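Local coordinates for protein probable hydrogenase maturation factor HypB (Methanocaldococcus jannaschii, PDB 2HF9) that binds GTP and probably hydrolyses it slowly to support nickel insertion into the metal centre of [NiFe] hydrogenases during their maturation, at residues F41-A46 with L53-L58; I124-V127 with C132-D135; I147-G152 with D178-D183. All blocks are in the same frame, centred on the assembly; numbering follows the deposited sequence.

Contact 1 (F41-A46 with L53-L58); sequences FDFMGA and LLIEKL. With GSP (5'-guanosine-diphosphate-monothiophosphate), chain E.
Phe43 of strand 41-45 faces Ile55 of helix 53-58, with their CA atoms 8.5 Å apart. The strand and helix segments run roughly antiparallel, at 148°, and their axes come within 10.9 Å. They are the strand and helix on the two sides of the P-loop (Walker A) of this nucleoside triphosphate hydrolase. The contact is buried and apolar. The CB of Phe43 points toward the helix, and with CG beside the backbone N (chi1 -70°) the ring lies among three aliphatic side chains. Ile55 lies over one face: its CG1 sits 3.8 Å from the centroid of the Phe43 ring, a CH-pi contact 3° off the normal. Ile55 CD1 continues over the same face, above Phe43 CD1 and CG. Two leucines come in at the ring edge, near its plane. Leu58 CD1 is 3.7 Å from Phe43 CZ. Leu54 CD2 is equally close to Phe43 CE2, and its side chain crosses the phenylalanine at about a right angle. Phe123 of strand 121-125 also meets the Phe43 ring, with the planes almost perpendicular. Just before Leu54, Leu53 N donates a hydrogen bond to the alpha-phosphate oxygen O1A of GSP, 2.9 Å long.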
# COMPACT_ATOMS: atom_id res chain seq x y z
N PHE A 41 0.22 -8.54 19.09
CA PHE A 41 1.05 -7.77 18.17
C PHE A 41 0.27 -7.35 16.92
O PHE A 41 -0.38 -8.18 16.27
CB PHE A 41 2.29 -8.58 17.76
CG PHE A 41 3.24 -8.87 18.89
CD1 PHE A 41 3.07 -9.99 19.71
CD2 PHE A 41 4.32 -8.02 19.14
CE1 PHE A 41 3.95 -10.25 20.76
CE2 PHE A 41 5.21 -8.29 20.19
CZ PHE A 41 5.02 -9.41 20.99
N ASP A 42 0.32 -6.06 16.61
CA ASP A 42 -0.32 -5.49 15.43
C ASP A 42 0.71 -5.39 14.29
O ASP A 42 1.65 -4.60 14.37
CB ASP A 42 -0.92 -4.12 15.79
CG ASP A 42 -1.61 -3.42 14.62
OD1 ASP A 42 -1.70 -3.98 13.51
OD2 ASP A 42 -2.08 -2.29 14.82
N PHE A 43 0.53 -6.20 13.25
CA PHE A 43 1.40 -6.21 12.09
C PHE A 43 0.81 -5.33 10.99
O PHE A 43 -0.18 -5.71 10.35
CB PHE A 43 1.60 -7.63 11.55
CG PHE A 43 2.42 -8.52 12.45
CD1 PHE A 43 1.84 -9.16 13.54
CD2 PHE A 43 3.77 -8.73 12.18
CE1 PHE A 43 2.60 -9.98 14.37
CE2 PHE A 43 4.54 -9.55 13.00
CZ PHE A 43 3.95 -10.18 14.10
N MET A 44 1.41 -4.16 10.81
CA MET A 44 1.03 -3.21 9.77
C MET A 44 2.08 -3.20 8.67
O MET A 44 3.19 -3.69 8.86
CB MET A 44 0.91 -1.80 10.36
CG MET A 44 -0.25 -1.60 11.33
SD MET A 44 -0.14 -0.00 12.17
CE MET A 44 1.16 -0.34 13.36
N GLY A 45 1.73 -2.64 7.52
CA GLY A 45 2.68 -2.45 6.44
C GLY A 45 2.06 -2.05 5.12
O GLY A 45 0.83 -1.90 5.01
N ALA A 46 2.90 -1.89 4.10
CA ALA A 46 2.45 -1.60 2.75
C ALA A 46 1.90 -2.87 2.11
O ALA A 46 1.91 -3.94 2.72
CB ALA A 46 3.59 -1.02 1.93
N LEU A 53 4.22 -13.72 5.49
CA LEU A 53 5.42 -14.55 5.53
C LEU A 53 6.16 -14.43 6.86
O LEU A 53 6.64 -15.42 7.40
CB LEU A 53 6.35 -14.24 4.35
CG LEU A 53 7.50 -15.23 4.09
CD1 LEU A 53 7.01 -16.68 4.01
CD2 LEU A 53 8.24 -14.84 2.82
N LEU A 54 6.23 -13.21 7.40
CA LEU A 54 6.82 -12.98 8.72
C LEU A 54 6.04 -13.71 9.81
O LEU A 54 6.64 -14.38 10.66
CB LEU A 54 6.90 -11.48 9.04
CG LEU A 54 7.46 -11.08 10.41
CD1 LEU A 54 8.88 -11.62 10.62
CD2 LEU A 54 7.42 -9.57 10.60
N ILE A 55 4.72 -13.58 9.78
CA ILE A 55 3.85 -14.23 10.76
C ILE A 55 4.00 -15.76 10.68
O ILE A 55 4.12 -16.44 11.71
CB ILE A 55 2.37 -13.77 10.61
CG1 ILE A 55 2.19 -12.37 11.21
CG2 ILE A 55 1.40 -14.76 11.28
CD1 ILE A 55 0.89 -11.68 10.84
N GLU A 56 4.03 -16.28 9.45
CA GLU A 56 4.24 -17.71 9.20
C GLU A 56 5.54 -18.19 9.83
O GLU A 56 5.55 -19.20 10.54
CB GLU A 56 4.26 -18.00 7.70
CG GLU A 56 2.90 -17.93 7.02
CD GLU A 56 2.97 -18.29 5.56
OE1 GLU A 56 2.38 -19.32 5.18
OE2 GLU A 56 3.62 -17.57 4.78
N LYS A 57 6.63 -17.47 9.57
CA LYS A 57 7.94 -17.81 10.14
C LYS A 57 7.94 -17.72 11.66
O LYS A 57 8.52 -18.57 12.33
CB LYS A 57 9.04 -16.92 9.54
CG LYS A 57 9.32 -17.15 8.05
CD LYS A 57 9.89 -18.53 7.79
CE LYS A 57 10.29 -18.70 6.33
NZ LYS A 57 10.83 -20.08 6.10
N LEU A 58 7.29 -16.69 12.20
CA LEU A 58 7.16 -16.55 13.66
C LEU A 58 6.39 -17.70 14.31
O LEU A 58 6.82 -18.22 15.34
CB LEU A 58 6.55 -15.20 14.03
CG LEU A 58 7.43 -13.96 13.82
CD1 LEU A 58 6.62 -12.70 14.05
CD2 LEU A 58 8.66 -13.98 14.72
PG GSP E . -0.64 -8.53 1.84
O3B GSP E . 0.92 -8.88 1.66
S1G GSP E . -0.84 -6.83 2.01
O2G GSP E . -1.33 -9.03 0.56
O3G GSP E . -1.19 -9.29 3.06
PB GSP E . 1.92 -9.29 2.86
O1B GSP E . 2.51 -8.06 3.43
O2B GSP E . 1.29 -10.15 3.88
PA GSP E . 3.38 -11.57 1.79
O1A GSP E . 3.81 -12.28 3.02
O2A GSP E . 2.21 -12.22 1.15
O3A GSP E . 3.12 -10.00 2.06
O5' GSP E . 4.65 -11.47 0.81
C5' GSP E . 4.56 -10.81 -0.44
C4' GSP E . 5.55 -11.41 -1.42
O4' GSP E . 6.88 -11.08 -1.07
C3' GSP E . 5.49 -12.93 -1.47
O3' GSP E . 5.66 -13.28 -2.83
C2' GSP E . 6.69 -13.38 -0.66
O2' GSP E . 7.22 -14.59 -1.12
C1' GSP E . 7.67 -12.24 -0.91
N9 GSP E . 8.62 -11.95 0.17
C8 GSP E . 8.36 -11.62 1.48
N7 GSP E . 9.54 -11.38 2.09
C5 GSP E . 10.54 -11.53 1.20
C6 GSP E . 11.93 -11.39 1.29
O6 GSP E . 12.45 -11.08 2.36
N1 GSP E . 12.70 -11.61 0.17
C2 GSP E . 12.11 -11.96 -1.03
N2 GSP E . 12.87 -12.17 -2.11
N3 GSP E . 10.74 -12.09 -1.12
C4 GSP E . 9.97 -11.87 -0.02

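Contact 2 (I124-V127 with C132-D135); sequences IENV and CPAD. With MG (magnesium ion), chain C; GSP (5'-guanosine-diphosphate-monothiophosphate), chain E.
The loop that follows strand 121-125 of the G-domain folds back here, and Pro133 comes to rest against Asn126 and Val127. The contact is small and buried, with 96 Å² covered in all. The CA atoms of Asn126 and Pro133 are 7.6 Å apart. Pro133 offers the CB and CG side of its ring. CB lies 3.9 Å from Asn126 ND2, and CG is near the carbonyl O of Val127. These are van der Waals contacts; the polar atoms of the amide are satisfied by other partners. Asn126 OD1 accepts a hydrogen bond from Val127 N, 2.9 Å long, in the carbonyl plane and on a lone pair but bent, 139° at the hydrogen. It accepts another from Leu102 N. Asn126 ND2 bonds to Asp42 OD1. Together these bonds fix the rotation of the amide. With an alanine here, Asp42 OD1, Leu102 N and Val127 N would probably each lose this partner, and a gap would open beside the Pro133 ring. One residue earlier, Glu125 stretches the other way, with CG anti to the backbone N (chi1 -174°) and an extended chain. Its OE2 binds the magnesium ion at 2.1 Å. GSP O3G, GSP O2B and a water also bind the magnesium ion, and Thr52 and Asp80 complete the site. Just before Pro133, Cys132 is joined to Cys100 by a disulfide in this structure; both are known zinc ligands. The arrangement thus places a residue of that zinc site a short loop away from the magnesium-triphosphate site of a P-loop GTPase.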
# COMPACT_ATOMS: atom_id res chain seq x y z
N ILE A 124 -1.89 -10.15 14.92
CA ILE A 124 -2.93 -9.56 14.10
C ILE A 124 -2.33 -8.97 12.83
O ILE A 124 -1.50 -8.06 12.90
CB ILE A 124 -3.70 -8.44 14.86
CG1 ILE A 124 -4.18 -8.93 16.23
CG2 ILE A 124 -4.86 -7.92 14.00
CD1 ILE A 124 -4.93 -7.87 17.03
N GLU A 125 -2.74 -9.49 11.67
CA GLU A 125 -2.33 -8.88 10.42
C GLU A 125 -3.34 -7.83 9.99
O GLU A 125 -4.47 -8.15 9.60
CB GLU A 125 -2.12 -9.90 9.30
CG GLU A 125 -1.56 -9.25 8.04
CD GLU A 125 -1.08 -10.24 7.01
OE1 GLU A 125 -0.79 -11.39 7.38
OE2 GLU A 125 -0.99 -9.88 5.82
N ASN A 126 -2.93 -6.57 10.10
CA ASN A 126 -3.74 -5.44 9.72
C ASN A 126 -3.86 -5.37 8.20
O ASN A 126 -3.17 -6.10 7.48
CB ASN A 126 -3.11 -4.15 10.25
CG ASN A 126 -4.13 -3.13 10.70
OD1 ASN A 126 -5.13 -2.89 10.02
ND2 ASN A 126 -3.88 -2.52 11.84
N VAL A 127 -4.73 -4.50 7.70
CA VAL A 127 -4.84 -4.32 6.25
C VAL A 127 -3.58 -3.61 5.73
O VAL A 127 -2.98 -2.81 6.44
CB VAL A 127 -6.14 -3.58 5.84
CG1 VAL A 127 -7.34 -4.05 6.67
CG2 VAL A 127 -5.97 -2.10 5.96
N CYS A 132 -4.03 4.87 7.09
CA CYS A 132 -5.14 4.76 8.05
C CYS A 132 -4.85 4.04 9.38
O CYS A 132 -5.29 4.52 10.43
CB CYS A 132 -6.36 4.09 7.41
SG CYS A 132 -6.80 4.67 5.77
N PRO A 133 -4.14 2.89 9.33
CA PRO A 133 -3.90 2.15 10.58
C PRO A 133 -3.12 2.92 11.65
O PRO A 133 -3.15 2.54 12.82
CB PRO A 133 -3.10 0.93 10.11
CG PRO A 133 -3.44 0.78 8.67
CD PRO A 133 -3.56 2.19 8.17
N ALA A 134 -2.44 3.99 11.25
CA ALA A 134 -1.65 4.80 12.19
C ALA A 134 -2.47 5.31 13.37
O ALA A 134 -2.00 5.29 14.51
CB ALA A 134 -0.98 5.96 11.46
N ASP A 135 -3.70 5.75 13.09
CA ASP A 135 -4.57 6.36 14.10
C ASP A 135 -5.43 5.36 14.88
O ASP A 135 -6.13 5.76 15.82
CB ASP A 135 -5.46 7.42 13.46
CG ASP A 135 -4.68 8.62 12.93
OD1 ASP A 135 -3.60 8.92 13.48
OD2 ASP A 135 -5.16 9.25 11.97
MG MG C . -0.61 -10.91 3.98
PG GSP E . -0.64 -8.53 1.84
O3B GSP E . 0.92 -8.88 1.66
S1G GSP E . -0.84 -6.83 2.01
O2G GSP E . -1.33 -9.03 0.56
O3G GSP E . -1.19 -9.29 3.06
PB GSP E . 1.92 -9.29 2.86
O1B GSP E . 2.51 -8.06 3.43
O2B GSP E . 1.29 -10.15 3.88
PA GSP E . 3.38 -11.57 1.79
O1A GSP E . 3.81 -12.28 3.02
O2A GSP E . 2.21 -12.22 1.15
O3A GSP E . 3.12 -10.00 2.06
O5' GSP E . 4.65 -11.47 0.81
C5' GSP E . 4.56 -10.81 -0.44
C4' GSP E . 5.55 -11.41 -1.42
O4' GSP E . 6.88 -11.08 -1.07
C3' GSP E . 5.49 -12.93 -1.47
O3' GSP E . 5.66 -13.28 -2.83
C2' GSP E . 6.69 -13.38 -0.66
O2' GSP E . 7.22 -14.59 -1.12
C1' GSP E . 7.67 -12.24 -0.91
N9 GSP E . 8.62 -11.95 0.17
C8 GSP E . 8.36 -11.62 1.48
N7 GSP E . 9.54 -11.38 2.09
C5 GSP E . 10.54 -11.53 1.20
C6 GSP E . 11.93 -11.39 1.29
O6 GSP E . 12.45 -11.08 2.36
N1 GSP E . 12.70 -11.61 0.17
C2 GSP E . 12.11 -11.96 -1.03
N2 GSP E . 12.87 -12.17 -2.11
N3 GSP E . 10.74 -12.09 -1.12
C4 GSP E . 9.97 -11.87 -0.02
O HOH W 1 -0.27 -11.95 2.26

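Contact 3 (I147-G152 with D178-D183); sequences ISTTEG and DAVGAD. With GSP (5'-guanosine-diphosphate-monothiophosphate), chain H.
Thr149 and Thr150, which follow the end of strand 142-148, pack against Val180 and Ala182. Ser148, at the end of the strand, braces the turn. Its N donates to Glu151 OE1 at 3.0 Å. Its OG donates to Glu151 OE2 at 2.7 Å. Both reach the carboxylate from above its plane. At Thr149 the 3-10 turn begins. Its carbonyl O lies 3.5 Å from Val180 CG2 and 3.6 Å from Ala182 CB. The same oxygen accepts a hydrogen bond from Gly152 N, while Thr149 OG1 bonds to Lys173 O. Opposite this turn, helix 177-180 ends in a Schellman motif with Gly181 at C-prime, and the chain then brings Ala182 back toward Thr149. Thr150 CG2, anti to the carbonyl carbon, lies 4.0 Å from Val180 CG1; the two side chains cross obliquely. That valine methyl also faces the guanine of GSP bound mainly by the second subunit. The carbonyl O of Glu151 lies near the ribose C5' of this GSP. Gly152 CA passes the ribose at C4', where a CB would be crowded by C5'. Across from them, Ala179 O accepts a hydrogen bond from the guanine N2 of GSP, 3.0 Å long, and Val180 O a weak one from O3'.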
# COMPACT_ATOMS: atom_id res chain seq x y z
N ILE A 147 7.86 -2.68 6.15
CA ILE A 147 7.99 -2.18 4.80
C ILE A 147 9.09 -2.98 4.12
O ILE A 147 9.78 -3.76 4.77
CB ILE A 147 8.27 -0.65 4.72
CG1 ILE A 147 9.55 -0.24 5.48
CG2 ILE A 147 7.01 0.15 5.09
CD1 ILE A 147 9.38 -0.04 6.99
N SER A 148 9.23 -2.81 2.81
CA SER A 148 10.24 -3.59 2.11
C SER A 148 11.01 -2.75 1.10
O SER A 148 10.51 -1.72 0.62
CB SER A 148 9.62 -4.83 1.47
OG SER A 148 8.83 -4.49 0.35
N THR A 149 12.22 -3.20 0.79
CA THR A 149 13.11 -2.47 -0.12
C THR A 149 12.46 -2.21 -1.49
O THR A 149 12.74 -1.19 -2.12
CB THR A 149 14.45 -3.22 -0.32
OG1 THR A 149 14.22 -4.48 -0.96
CG2 THR A 149 15.14 -3.46 1.03
N THR A 150 11.58 -3.12 -1.91
CA THR A 150 10.98 -3.06 -3.25
C THR A 150 9.94 -1.95 -3.44
O THR A 150 9.50 -1.70 -4.56
CB THR A 150 10.40 -4.42 -3.68
OG1 THR A 150 9.39 -4.85 -2.76
CG2 THR A 150 11.51 -5.47 -3.75
N GLU A 151 9.57 -1.30 -2.34
CA GLU A 151 8.68 -0.14 -2.37
C GLU A 151 9.47 1.15 -2.62
O GLU A 151 8.89 2.21 -2.87
CB GLU A 151 7.89 -0.04 -1.06
CG GLU A 151 6.91 -1.20 -0.83
CD GLU A 151 6.94 -1.74 0.59
OE1 GLU A 151 7.23 -0.97 1.54
OE2 GLU A 151 6.65 -2.95 0.77
N GLY A 152 10.80 1.05 -2.57
CA GLY A 152 11.67 2.22 -2.72
C GLY A 152 12.22 2.67 -1.38
O GLY A 152 11.60 2.46 -0.33
N ASP A 178 19.52 -4.16 -4.06
CA ASP A 178 20.34 -3.78 -5.21
C ASP A 178 19.56 -3.81 -6.52
O ASP A 178 19.80 -3.00 -7.42
CB ASP A 178 21.58 -4.67 -5.31
CG ASP A 178 22.55 -4.46 -4.15
OD1 ASP A 178 22.37 -3.51 -3.36
OD2 ASP A 178 23.51 -5.25 -4.03
N ALA A 179 18.61 -4.74 -6.63
CA ALA A 179 17.81 -4.90 -7.84
C ALA A 179 16.79 -3.78 -8.06
O ALA A 179 16.39 -3.53 -9.19
CB ALA A 179 17.13 -6.27 -7.85
N VAL A 180 16.39 -3.11 -6.98
CA VAL A 180 15.51 -1.93 -7.06
C VAL A 180 16.27 -0.61 -6.89
O VAL A 180 15.70 0.47 -7.08
CB VAL A 180 14.37 -1.97 -6.00
CG1 VAL A 180 13.32 -2.99 -6.39
CG2 VAL A 180 14.91 -2.24 -4.60
N GLY A 181 17.55 -0.71 -6.54
CA GLY A 181 18.38 0.47 -6.30
C GLY A 181 18.11 1.13 -4.96
O GLY A 181 18.33 2.33 -4.80
N ALA A 182 17.62 0.34 -4.00
CA ALA A 182 17.30 0.85 -2.66
C ALA A 182 18.52 0.83 -1.75
O ALA A 182 19.26 -0.14 -1.71
CB ALA A 182 16.16 0.05 -2.05
N ASP A 183 18.70 1.92 -1.01
CA ASP A 183 19.81 2.06 -0.07
C ASP A 183 19.30 1.68 1.32
O ASP A 183 18.61 2.47 1.96
CB ASP A 183 20.33 3.51 -0.08
CG ASP A 183 21.59 3.71 0.78
OD1 ASP A 183 21.88 2.89 1.67
OD2 ASP A 183 22.30 4.71 0.55
PG GSP H . 4.96 5.93 -4.17
O3B GSP H . 5.81 4.94 -5.12
S1G GSP H . 3.48 5.20 -3.67
O2G GSP H . 5.88 6.22 -2.97
O3G GSP H . 4.68 7.23 -4.93
PB GSP H . 5.66 4.82 -6.72
O1B GSP H . 4.53 3.92 -7.01
O2B GSP H . 5.57 6.13 -7.41
PA GSP H . 8.40 4.61 -7.62
O1A GSP H . 8.32 5.09 -9.01
O2A GSP H . 8.93 5.64 -6.69
O3A GSP H . 6.99 4.01 -7.14
O5' GSP H . 9.29 3.27 -7.59
C5' GSP H . 9.60 2.62 -6.37
C4' GSP H . 10.90 1.85 -6.54
O4' GSP H . 10.71 0.77 -7.45
C3' GSP H . 12.01 2.71 -7.13
O3' GSP H . 13.20 2.39 -6.45
C2' GSP H . 12.10 2.28 -8.58
O2' GSP H . 13.42 2.40 -9.06
C1' GSP H . 11.66 0.83 -8.50
N9 GSP H . 11.04 0.29 -9.72
C8 GSP H . 9.93 0.73 -10.40
N7 GSP H . 9.72 -0.09 -11.45
C5 GSP H . 10.66 -1.06 -11.45
C6 GSP H . 10.91 -2.16 -12.27
O6 GSP H . 10.20 -2.39 -13.25
N1 GSP H . 11.98 -2.99 -12.00
C2 GSP H . 12.80 -2.74 -10.91
N2 GSP H . 13.82 -3.53 -10.65
N3 GSP H . 12.54 -1.65 -10.10
C4 GSP H . 11.49 -0.83 -10.36

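Along the chain the three contacts follow in series, each closing before the next opens, and each has a segment on or running off a strand of the same parallel sheet. Strand 39-45 of contact 1 lies between strand 121-125 of contact 2 and strand 142-148 of contact 3. Contacts 1 and 2 have centres 11 Å apart and touch. Phe43 N to Ile124 O is a probable sheet hydrogen bond of 2.8 Å, and Met44 packs on Pro133. Both reach the same GSP. The centre of contact 3 is 19 Å from that of contact 1, and Ala46 meets Glu151 between them. Contact 3 reaches the other GSP, so each nucleotide draws on both subunits of the homodimer.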